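Local structure of OTU domain-containing protein wMelOTU (Wolbachia pipientis wMel, 6W9O) at residues 81-84 / 90-93; 111-116 / 126-131. The protein is a deubiquitinase of the OTU cysteine protease family, a bacterial effector that probably removes ubiquitin from modified host proteins. All coordinates share one frame; numbering follows the deposited sequence.

Overall arrangement
From the N terminus the chain runs through helix 53-66 and helix 72-84, turns through a short link and enters helix 89-95. Contact 1 closes that link by setting the last turn of helix 72-84 against helix 89-95. Helix 105-116 comes next, followed by a loop without helix or strand that leads into helix 126-137; contact 2 closes this loop. The two contacts are in series, neither nesting nor crossing, yet their centres are about 7 Å apart and they touch: Tyr113 meets Ala83 and Phe91, while Trp90 meets Val128 and Arg131. Together they join four helices of the OTU-like domain into one packed group.

Contact 1 (81-84 / 90-93); sequences EFAQ and WFTN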
# COMPACT_ATOMS: atom_id res chain seq x y z
N GLU A 81 -14.94 -2.17 -4.93
CA GLU A 81 -15.85 -1.11 -5.33
C GLU A 81 -15.27 -0.30 -6.49
O GLU A 81 -15.99 0.05 -7.42
CB GLU A 81 -16.09 -0.20 -4.12
CG GLU A 81 -16.96 -0.89 -3.08
CD GLU A 81 -17.37 0.03 -1.94
OE1 GLU A 81 -16.73 1.08 -1.73
OE2 GLU A 81 -18.34 -0.35 -1.24
N PHE A 82 -13.97 -0.00 -6.44
CA PHE A 82 -13.34 0.68 -7.56
C PHE A 82 -13.59 -0.07 -8.87
O PHE A 82 -13.95 0.54 -9.90
CB PHE A 82 -11.85 0.83 -7.27
CG PHE A 82 -11.09 1.55 -8.34
CD1 PHE A 82 -10.80 2.90 -8.20
CD2 PHE A 82 -10.64 0.86 -9.48
CE1 PHE A 82 -10.08 3.60 -9.20
CE2 PHE A 82 -9.90 1.52 -10.44
CZ PHE A 82 -9.62 2.90 -10.33
N ALA A 83 -13.42 -1.39 -8.86
CA ALA A 83 -13.61 -2.19 -10.07
C ALA A 83 -15.06 -2.25 -10.52
O ALA A 83 -15.32 -2.36 -11.72
CB ALA A 83 -13.10 -3.61 -9.85
N GLN A 84 -16.02 -2.12 -9.59
CA GLN A 84 -17.43 -2.13 -9.97
C GLN A 84 -17.95 -0.79 -10.48
O GLN A 84 -19.02 -0.75 -11.09
CB GLN A 84 -18.28 -2.48 -8.76
CG GLN A 84 -18.08 -3.93 -8.34
CD GLN A 84 -18.75 -4.23 -7.02
OE1 GLN A 84 -18.78 -3.39 -6.11
NE2 GLN A 84 -19.28 -5.43 -6.90
N TRP A 90 -6.76 2.77 -17.10
CA TRP A 90 -5.50 2.24 -16.54
C TRP A 90 -5.74 0.90 -15.87
O TRP A 90 -4.93 -0.03 -15.97
CB TRP A 90 -4.83 3.23 -15.58
CG TRP A 90 -5.43 3.33 -14.20
CD1 TRP A 90 -6.28 4.31 -13.74
CD2 TRP A 90 -5.19 2.45 -13.11
NE1 TRP A 90 -6.62 4.05 -12.46
CE2 TRP A 90 -5.97 2.91 -12.02
CE3 TRP A 90 -4.45 1.27 -12.95
CZ2 TRP A 90 -5.98 2.27 -10.77
CZ3 TRP A 90 -4.47 0.62 -11.73
CH2 TRP A 90 -5.22 1.12 -10.62
N PHE A 91 -6.89 0.76 -15.21
CA PHE A 91 -7.14 -0.40 -14.38
C PHE A 91 -7.46 -1.59 -15.23
O PHE A 91 -6.86 -2.66 -15.04
CB PHE A 91 -8.30 -0.08 -13.41
CG PHE A 91 -8.77 -1.28 -12.64
CD1 PHE A 91 -9.90 -1.99 -13.01
CD2 PHE A 91 -8.01 -1.69 -11.57
CE1 PHE A 91 -10.30 -3.13 -12.27
CE2 PHE A 91 -8.40 -2.83 -10.79
CZ PHE A 91 -9.52 -3.52 -11.16
N THR A 92 -8.40 -1.44 -16.16
CA THR A 92 -8.70 -2.56 -17.04
C THR A 92 -7.49 -2.93 -17.87
O THR A 92 -7.25 -4.12 -18.13
CB THR A 92 -9.93 -2.25 -17.89
OG1 THR A 92 -9.78 -0.98 -18.57
CG2 THR A 92 -11.16 -2.15 -17.02
N ASN A 93 -6.67 -1.94 -18.26
CA ASN A 93 -5.45 -2.24 -19.02
C ASN A 93 -4.48 -3.07 -18.17
O ASN A 93 -3.74 -3.90 -18.69
CB ASN A 93 -4.72 -0.94 -19.41
CG ASN A 93 -5.41 -0.14 -20.54
OD1 ASN A 93 -6.31 -0.61 -21.22
ND2 ASN A 93 -4.97 1.11 -20.71
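Trp90 meets Phe82 through the benzo side of its indole. With CG lodged between the backbone N and the carbonyl carbon (chi1 77°), the indole swings back toward helix 72-84, bringing Trp90 CZ2 to 3.7 Å from Phe82 CZ. The Phe82 ring and the six-membered ring of Trp90 meet obliquely, their planes inclined by 47°. Arg131 adds a cation-pi interaction to the same indole.

Phe91 follows and carries most of the contact on its side. Its CB touches two aromatic groups: it rests over the centre of one face of the Trp90 ring and reaches the edge of the Phe82 ring, near that ring's plane, with Phe91 CB and Phe82 CE2 3.7 Å apart. Beyond CB, the rings of Phe82 and Phe91 form an edge-to-face pair with centroids 5.4 Å apart and planes at 72°. Phe82 offers the edge; its CD2 lies over the Phe91 face, displaced toward the rim. With CG anti to the backbone N in both phenylalanines, each side chain reaches out toward the other helix and the two run past one another in opposite directions. At the far end of the Phe91 ring, CE1 packs 3.7 Å from Ala83 CB and also comes near Ala83 CA, so the ring lies against the helix backbone there.

Ile132 of helix 126-137 touches Phe82, Trp90 and Phe91 alike. Apolar packing alone joins the two segments, an aromatic cluster that closes the short connection between helix 72-84 and helix 89-95, in the helical part of the OTU-like domain.

Contact 2 (111-116 / 126-131); sequences DNYTAD and PDVEGR
Tyr113 and Glu129 are the closest backbone positions here, yet their CA atoms stand 11.3 Å apart, so side chains must span the gap between the helices. The contact joins two helices of the OTU-like domain through a buried tyrosine-carboxylate hydrogen bond. Segment 111-116 is the last part of helix 105-116. Segment 126-131 opens with a wider, pi-type turn, marked by a weak bond of 3.2 Å from Arg131 N to Pro126 O.

Tyr113 extends straight across, its CG anti to the backbone N (chi1 -180°), with the hydroxyl at the leading end. Glu129 comes from the opposite direction, but its chain is bent at chi2 (75°), and this bend turns the carboxylate toward the phenol. Val128 makes a looser approach beside it, with its CG1 4.4 Å from Tyr113 OH.

The other carboxylate oxygen, Glu129 OE1, accepts a hydrogen bond from Asp125 N, so both oxygens of this buried group have a donor and its rotation is probably fixed. Phe54 and Phe55 of helix 53-66 pack against Glu129, and Cys79 of helix 72-84 touches both Tyr113 and Glu129.

Ring and carboxylate are nearly coplanar, their planes 22° apart, and Glu129 OE2 lies at the ring edge, 3.3 Å from Tyr113 CE2. The short hydrogen bond donated by Tyr113 OH, 2.6 Å long, arrives at the anti lone pair of Glu129 OE2.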
# COMPACT_ATOMS: atom_id res chain seq x y z
N ASP A 111 -15.17 -8.64 -13.67
CA ASP A 111 -16.03 -9.38 -12.75
C ASP A 111 -15.24 -10.42 -11.96
O ASP A 111 -15.47 -10.56 -10.75
CB ASP A 111 -17.21 -10.00 -13.49
CG ASP A 111 -18.16 -8.95 -13.99
OD1 ASP A 111 -18.68 -9.13 -15.11
OD2 ASP A 111 -18.35 -7.93 -13.29
N ASN A 112 -14.31 -11.13 -12.60
CA ASN A 112 -13.46 -12.05 -11.85
C ASN A 112 -12.69 -11.32 -10.75
O ASN A 112 -12.59 -11.82 -9.63
CB ASN A 112 -12.48 -12.75 -12.77
CG ASN A 112 -13.16 -13.69 -13.72
OD1 ASN A 112 -12.56 -14.13 -14.69
ND2 ASN A 112 -14.42 -14.00 -13.44
N TYR A 113 -12.15 -10.14 -11.07
CA TYR A 113 -11.43 -9.34 -10.07
C TYR A 113 -12.32 -9.02 -8.88
O TYR A 113 -11.86 -9.10 -7.73
CB TYR A 113 -10.96 -8.02 -10.72
CG TYR A 113 -10.19 -7.10 -9.77
CD1 TYR A 113 -10.85 -6.21 -8.91
CD2 TYR A 113 -8.80 -7.14 -9.71
CE1 TYR A 113 -10.13 -5.39 -8.04
CE2 TYR A 113 -8.08 -6.33 -8.84
CZ TYR A 113 -8.76 -5.44 -8.01
OH TYR A 113 -8.05 -4.61 -7.14
N THR A 114 -13.58 -8.62 -9.11
CA THR A 114 -14.41 -8.20 -7.98
C THR A 114 -14.62 -9.36 -7.00
O THR A 114 -14.78 -9.13 -5.80
CB THR A 114 -15.76 -7.62 -8.45
OG1 THR A 114 -16.53 -8.65 -9.08
CG2 THR A 114 -15.54 -6.52 -9.49
N ALA A 115 -14.60 -10.60 -7.49
CA ALA A 115 -14.65 -11.75 -6.58
C ALA A 115 -13.28 -12.03 -5.98
O ALA A 115 -13.16 -12.22 -4.76
CB ALA A 115 -15.18 -12.98 -7.31
N ASP A 116 -12.25 -12.08 -6.82
CA ASP A 116 -10.93 -12.53 -6.36
C ASP A 116 -10.33 -11.57 -5.34
O ASP A 116 -9.61 -12.03 -4.43
CB ASP A 116 -9.98 -12.66 -7.55
CG ASP A 116 -8.77 -13.58 -7.22
OD1 ASP A 116 -8.96 -14.65 -6.57
OD2 ASP A 116 -7.63 -13.22 -7.61
N PRO A 126 1.08 -3.03 -5.10
CA PRO A 126 1.12 -1.54 -5.03
C PRO A 126 0.73 -0.88 -6.32
O PRO A 126 0.12 0.20 -6.28
CB PRO A 126 2.59 -1.24 -4.72
CG PRO A 126 3.06 -2.45 -3.96
CD PRO A 126 2.31 -3.66 -4.58
N ASP A 127 1.06 -1.46 -7.48
CA ASP A 127 0.79 -0.78 -8.73
C ASP A 127 -0.69 -0.77 -9.06
O ASP A 127 -1.11 0.02 -9.92
CB ASP A 127 1.49 -1.47 -9.88
CG ASP A 127 3.00 -1.38 -9.82
OD1 ASP A 127 3.55 -0.36 -9.36
OD2 ASP A 127 3.64 -2.37 -10.28
N VAL A 128 -1.48 -1.68 -8.47
CA VAL A 128 -2.90 -1.73 -8.81
C VAL A 128 -3.71 -1.34 -7.57
O VAL A 128 -4.31 -0.24 -7.51
CB VAL A 128 -3.33 -3.11 -9.34
CG1 VAL A 128 -4.83 -3.05 -9.71
CG2 VAL A 128 -2.49 -3.49 -10.59
N GLU A 129 -3.73 -2.21 -6.57
CA GLU A 129 -4.46 -1.86 -5.36
C GLU A 129 -3.86 -0.66 -4.69
O GLU A 129 -4.61 0.16 -4.12
CB GLU A 129 -4.46 -3.06 -4.41
CG GLU A 129 -5.36 -4.23 -4.94
CD GLU A 129 -4.76 -4.98 -6.08
OE1 GLU A 129 -3.56 -5.32 -6.01
OE2 GLU A 129 -5.50 -5.23 -7.04
N GLY A 130 -2.54 -0.49 -4.71
CA GLY A 130 -1.96 0.72 -4.09
C GLY A 130 -2.45 2.00 -4.75
O GLY A 130 -2.83 2.97 -4.08
N ARG A 131 -2.53 2.01 -6.08
CA ARG A 131 -3.01 3.18 -6.80
C ARG A 131 -4.48 3.47 -6.47
O ARG A 131 -4.87 4.64 -6.26
CB ARG A 131 -2.80 2.96 -8.30
CG ARG A 131 -3.30 4.13 -9.12
CD ARG A 131 -2.78 4.01 -10.60
NE ARG A 131 -3.30 5.12 -11.38
CZ ARG A 131 -3.01 5.29 -12.68
NH1 ARG A 131 -2.21 4.44 -13.29
NH2 ARG A 131 -3.52 6.32 -13.33